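Local coordinates for phosphatidylserine synthase (PDB 3HSI), which is a phosphatidylserine synthase of the phospholipase D superfamily, built on the phospholipase D fold, with two PLD-type sequence regions in one chain, at residues V147-A157 and D173-A184. Residues are numbered along the deposited sequence; the frame is centred on the assembly and turned at random.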
# COMPACT_ATOMS: atom_id res chain seq x y z
N VAL C 147 9.14 26.99 -12.04
CA VAL C 147 8.58 28.24 -12.47
C VAL C 147 9.62 29.30 -12.20
O VAL C 147 10.10 29.43 -11.08
CB VAL C 147 7.27 28.56 -11.73
CG1 VAL C 147 6.74 29.98 -12.10
CG2 VAL C 147 6.22 27.46 -11.97
N PHE C 148 9.98 30.04 -13.25
CA PHE C 148 10.89 31.18 -13.13
C PHE C 148 10.09 32.36 -13.60
O PHE C 148 9.78 32.47 -14.79
CB PHE C 148 12.13 31.01 -14.03
CG PHE C 148 12.84 29.69 -13.83
CD1 PHE C 148 12.47 28.57 -14.58
CD2 PHE C 148 13.87 29.56 -12.92
CE1 PHE C 148 13.12 27.38 -14.41
CE2 PHE C 148 14.54 28.36 -12.74
CZ PHE C 148 14.16 27.26 -13.47
N ASP C 149 9.76 33.24 -12.67
CA ASP C 149 8.89 34.36 -12.96
C ASP C 149 7.63 33.83 -13.63
O ASP C 149 6.88 33.11 -12.96
CB ASP C 149 9.64 35.45 -13.74
CG ASP C 149 10.71 36.12 -12.90
OD1 ASP C 149 10.85 35.73 -11.72
OD2 ASP C 149 11.41 37.02 -13.40
N ASP C 150 7.43 34.16 -14.92
CA ASP C 150 6.26 33.75 -15.70
C ASP C 150 6.55 32.60 -16.71
O ASP C 150 5.75 32.37 -17.64
CB ASP C 150 5.68 34.95 -16.46
CG ASP C 150 4.99 35.97 -15.56
OD1 ASP C 150 4.52 35.62 -14.45
OD2 ASP C 150 4.91 37.15 -15.99
N THR C 151 7.65 31.88 -16.52
CA THR C 151 8.01 30.77 -17.41
C THR C 151 7.96 29.40 -16.70
O THR C 151 8.55 29.23 -15.62
CB THR C 151 9.40 31.05 -18.07
OG1 THR C 151 9.31 32.31 -18.74
CG2 THR C 151 9.77 30.01 -19.10
N VAL C 152 7.23 28.45 -17.28
CA VAL C 152 7.23 27.08 -16.79
C VAL C 152 8.22 26.21 -17.58
O VAL C 152 8.18 26.15 -18.81
CB VAL C 152 5.84 26.45 -16.81
CG1 VAL C 152 5.91 25.00 -16.37
CG2 VAL C 152 4.90 27.20 -15.86
N LEU C 153 9.13 25.53 -16.86
CA LEU C 153 9.96 24.49 -17.46
C LEU C 153 9.49 23.17 -16.87
O LEU C 153 9.66 22.92 -15.68
CB LEU C 153 11.44 24.76 -17.19
CG LEU C 153 12.49 23.90 -17.92
CD1 LEU C 153 12.34 23.99 -19.45
CD2 LEU C 153 13.93 24.30 -17.53
N TYR C 154 8.86 22.34 -17.69
CA TYR C 154 8.25 21.12 -17.21
C TYR C 154 9.04 19.91 -17.69
O TYR C 154 9.36 19.80 -18.88
CB TYR C 154 6.79 21.03 -17.65
CG TYR C 154 6.00 19.94 -16.93
CD1 TYR C 154 5.25 20.24 -15.79
CD2 TYR C 154 6.03 18.60 -17.39
CE1 TYR C 154 4.54 19.23 -15.12
CE2 TYR C 154 5.34 17.61 -16.73
CZ TYR C 154 4.59 17.93 -15.59
OH TYR C 154 3.92 16.92 -14.93
N SER C 155 9.34 18.99 -16.78
CA SER C 155 10.10 17.80 -17.11
C SER C 155 10.02 16.75 -16.01
O SER C 155 9.87 17.08 -14.83
CB SER C 155 11.58 18.13 -17.30
OG SER C 155 12.27 16.96 -17.66
N GLY C 156 10.16 15.49 -16.40
CA GLY C 156 10.21 14.40 -15.41
C GLY C 156 11.55 14.35 -14.67
O GLY C 156 11.71 13.59 -13.72
N ALA C 157 12.52 15.17 -15.11
CA ALA C 157 13.93 15.09 -14.66
C ALA C 157 14.13 15.65 -13.26
O ALA C 157 13.52 16.67 -12.91
CB ALA C 157 14.83 15.84 -15.62
N ASP C 173 15.15 12.45 -20.78
CA ASP C 173 13.79 12.79 -20.40
C ASP C 173 13.21 13.70 -21.49
O ASP C 173 13.83 13.92 -22.57
CB ASP C 173 13.78 13.45 -18.99
CG ASP C 173 12.53 13.11 -18.16
OD1 ASP C 173 11.44 13.52 -18.58
OD2 ASP C 173 12.62 12.45 -17.11
N ARG C 174 12.01 14.24 -21.22
CA ARG C 174 11.42 15.25 -22.09
C ARG C 174 11.35 16.57 -21.37
O ARG C 174 11.27 16.60 -20.16
CB ARG C 174 10.01 14.85 -22.48
CG ARG C 174 9.96 13.77 -23.51
CD ARG C 174 8.54 13.34 -23.71
NE ARG C 174 7.76 14.32 -24.46
CZ ARG C 174 6.44 14.46 -24.35
NH1 ARG C 174 5.74 13.71 -23.51
NH2 ARG C 174 5.80 15.33 -25.12
N TYR C 175 11.41 17.68 -22.12
CA TYR C 175 11.51 19.00 -21.50
C TYR C 175 10.67 19.98 -22.29
O TYR C 175 10.87 20.13 -23.50
CB TYR C 175 12.98 19.49 -21.46
CG TYR C 175 13.97 18.34 -21.31
CD1 TYR C 175 14.37 17.90 -20.05
CD2 TYR C 175 14.45 17.67 -22.42
CE1 TYR C 175 15.26 16.85 -19.91
CE2 TYR C 175 15.34 16.60 -22.29
CZ TYR C 175 15.73 16.19 -21.04
OH TYR C 175 16.58 15.11 -20.95
N GLN C 176 9.74 20.64 -21.61
CA GLN C 176 8.93 21.65 -22.27
C GLN C 176 9.01 22.98 -21.56
O GLN C 176 8.82 23.07 -20.34
CB GLN C 176 7.48 21.21 -22.39
CG GLN C 176 7.30 20.05 -23.29
CD GLN C 176 7.58 18.75 -22.58
OE1 GLN C 176 7.43 18.66 -21.36
NE2 GLN C 176 7.99 17.73 -23.33
N LYS C 177 9.30 24.01 -22.34
CA LYS C 177 9.33 25.36 -21.84
C LYS C 177 8.07 26.11 -22.30
O LYS C 177 7.78 26.19 -23.50
CB LYS C 177 10.61 26.08 -22.32
CG LYS C 177 11.01 27.20 -21.38
CD LYS C 177 11.46 28.42 -22.10
CE LYS C 177 12.62 28.18 -22.98
NZ LYS C 177 13.20 29.50 -23.32
N ILE C 178 7.29 26.60 -21.33
CA ILE C 178 6.08 27.36 -21.61
C ILE C 178 6.12 28.71 -20.92
O ILE C 178 6.12 28.82 -19.69
CB ILE C 178 4.78 26.60 -21.21
CG1 ILE C 178 4.70 25.25 -21.91
CG2 ILE C 178 3.56 27.41 -21.59
CD1 ILE C 178 4.04 24.16 -21.05
N THR C 179 6.17 29.74 -21.75
CA THR C 179 6.11 31.11 -21.32
C THR C 179 4.65 31.57 -21.27
O THR C 179 4.05 31.90 -22.29
CB THR C 179 6.91 31.98 -22.29
OG1 THR C 179 8.28 31.53 -22.31
CG2 THR C 179 6.88 33.42 -21.83
N HIS C 180 4.06 31.56 -20.07
CA HIS C 180 2.64 31.85 -19.91
C HIS C 180 2.35 32.25 -18.46
O HIS C 180 2.30 31.40 -17.55
CB HIS C 180 1.79 30.62 -20.28
CG HIS C 180 0.35 30.93 -20.53
ND1 HIS C 180 -0.38 31.76 -19.72
CD2 HIS C 180 -0.48 30.53 -21.52
CE1 HIS C 180 -1.61 31.87 -20.19
NE2 HIS C 180 -1.70 31.13 -21.29
N ALA C 181 2.15 33.55 -18.26
CA ALA C 181 1.99 34.10 -16.90
C ALA C 181 0.88 33.42 -16.08
O ALA C 181 1.05 33.16 -14.88
CB ALA C 181 1.74 35.60 -16.98
N GLU C 182 -0.24 33.13 -16.72
CA GLU C 182 -1.39 32.59 -16.01
C GLU C 182 -1.14 31.11 -15.64
O GLU C 182 -1.52 30.67 -14.54
CB GLU C 182 -2.66 32.74 -16.88
CG GLU C 182 -3.83 33.45 -16.21
CD GLU C 182 -5.23 32.82 -16.54
OE1 GLU C 182 -5.91 33.37 -17.44
OE2 GLU C 182 -5.64 31.80 -15.90
N LEU C 183 -0.48 30.36 -16.52
CA LEU C 183 -0.06 29.01 -16.16
C LEU C 183 0.97 29.06 -15.01
O LEU C 183 0.87 28.31 -14.03
CB LEU C 183 0.54 28.22 -17.36
CG LEU C 183 0.94 26.76 -16.99
CD1 LEU C 183 -0.25 25.98 -16.49
CD2 LEU C 183 1.58 25.95 -18.10
N ALA C 184 1.93 29.97 -15.11
CA ALA C 184 2.93 30.10 -14.07
C ALA C 184 2.25 30.43 -12.74
O ALA C 184 2.49 29.76 -11.74
CB ALA C 184 4.02 31.14 -14.42
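V152 and Y154 exchange backbone hydrogen bonds with I178 and Q176, pairing strand 151-155 antiparallel with 175-179. Both hydrogen-bonded pairs are closed in each direction: V152 N to I178 O and I178 N to V152 O are each 2.7 Å, and Y154 N reaches Q176 O almost straight (175°). T151/T179 and L153/K177 are the non-hydrogen-bonded pairs between and beside them. Past T179, the last residue of strand 175-179, H180 N gives D150 O a longer, bent bond (3.1 Å, 140°). H180 also N-caps the helix that follows, its ND1 accepting weakly from E182 N while its NE2 is hydrogen-bonded to A23 O.

At the other end side chains take over. S155 OG, set opposite its own backbone N (chi1 -178°), donates a hydrogen bond to R174 O, 2.7 Å, and accepts from A157 N, an ST turn. D173 OD1 takes R174 N through its anti lone pair and, weakly, G156 N; its OD2 is hydrogen-bonded to H364 ND1. The Y175 ring meets the A157 methyl at its edge, while D173 C lies over one face, offset toward the rim.

Apolar contacts follow the two faces. With T151 and L153, the methyl T151 CG2 touches K177 CD (3.8 Å), and L153 CD1 reaches back to K177 CB. On the face of V152, branch CG2 meets L183 CG at 4.1 Å. A184 CB packs against V147 CG1 and, at the turn, D150 CA.

The type II' turn F148-T151 makes 146-148 and 151-155 a hairpin, which strand 171-179 extends within the mixed sheet of a PLD-type domain. Strand 52-56 borders this hairpin beyond 146-148, and 29-31 pairs with 171-179; helix 35-48 receives F148, A157 and Y175, whose ring stacks on F38, while L377 of strand 374-378 meets Y154 and Q176.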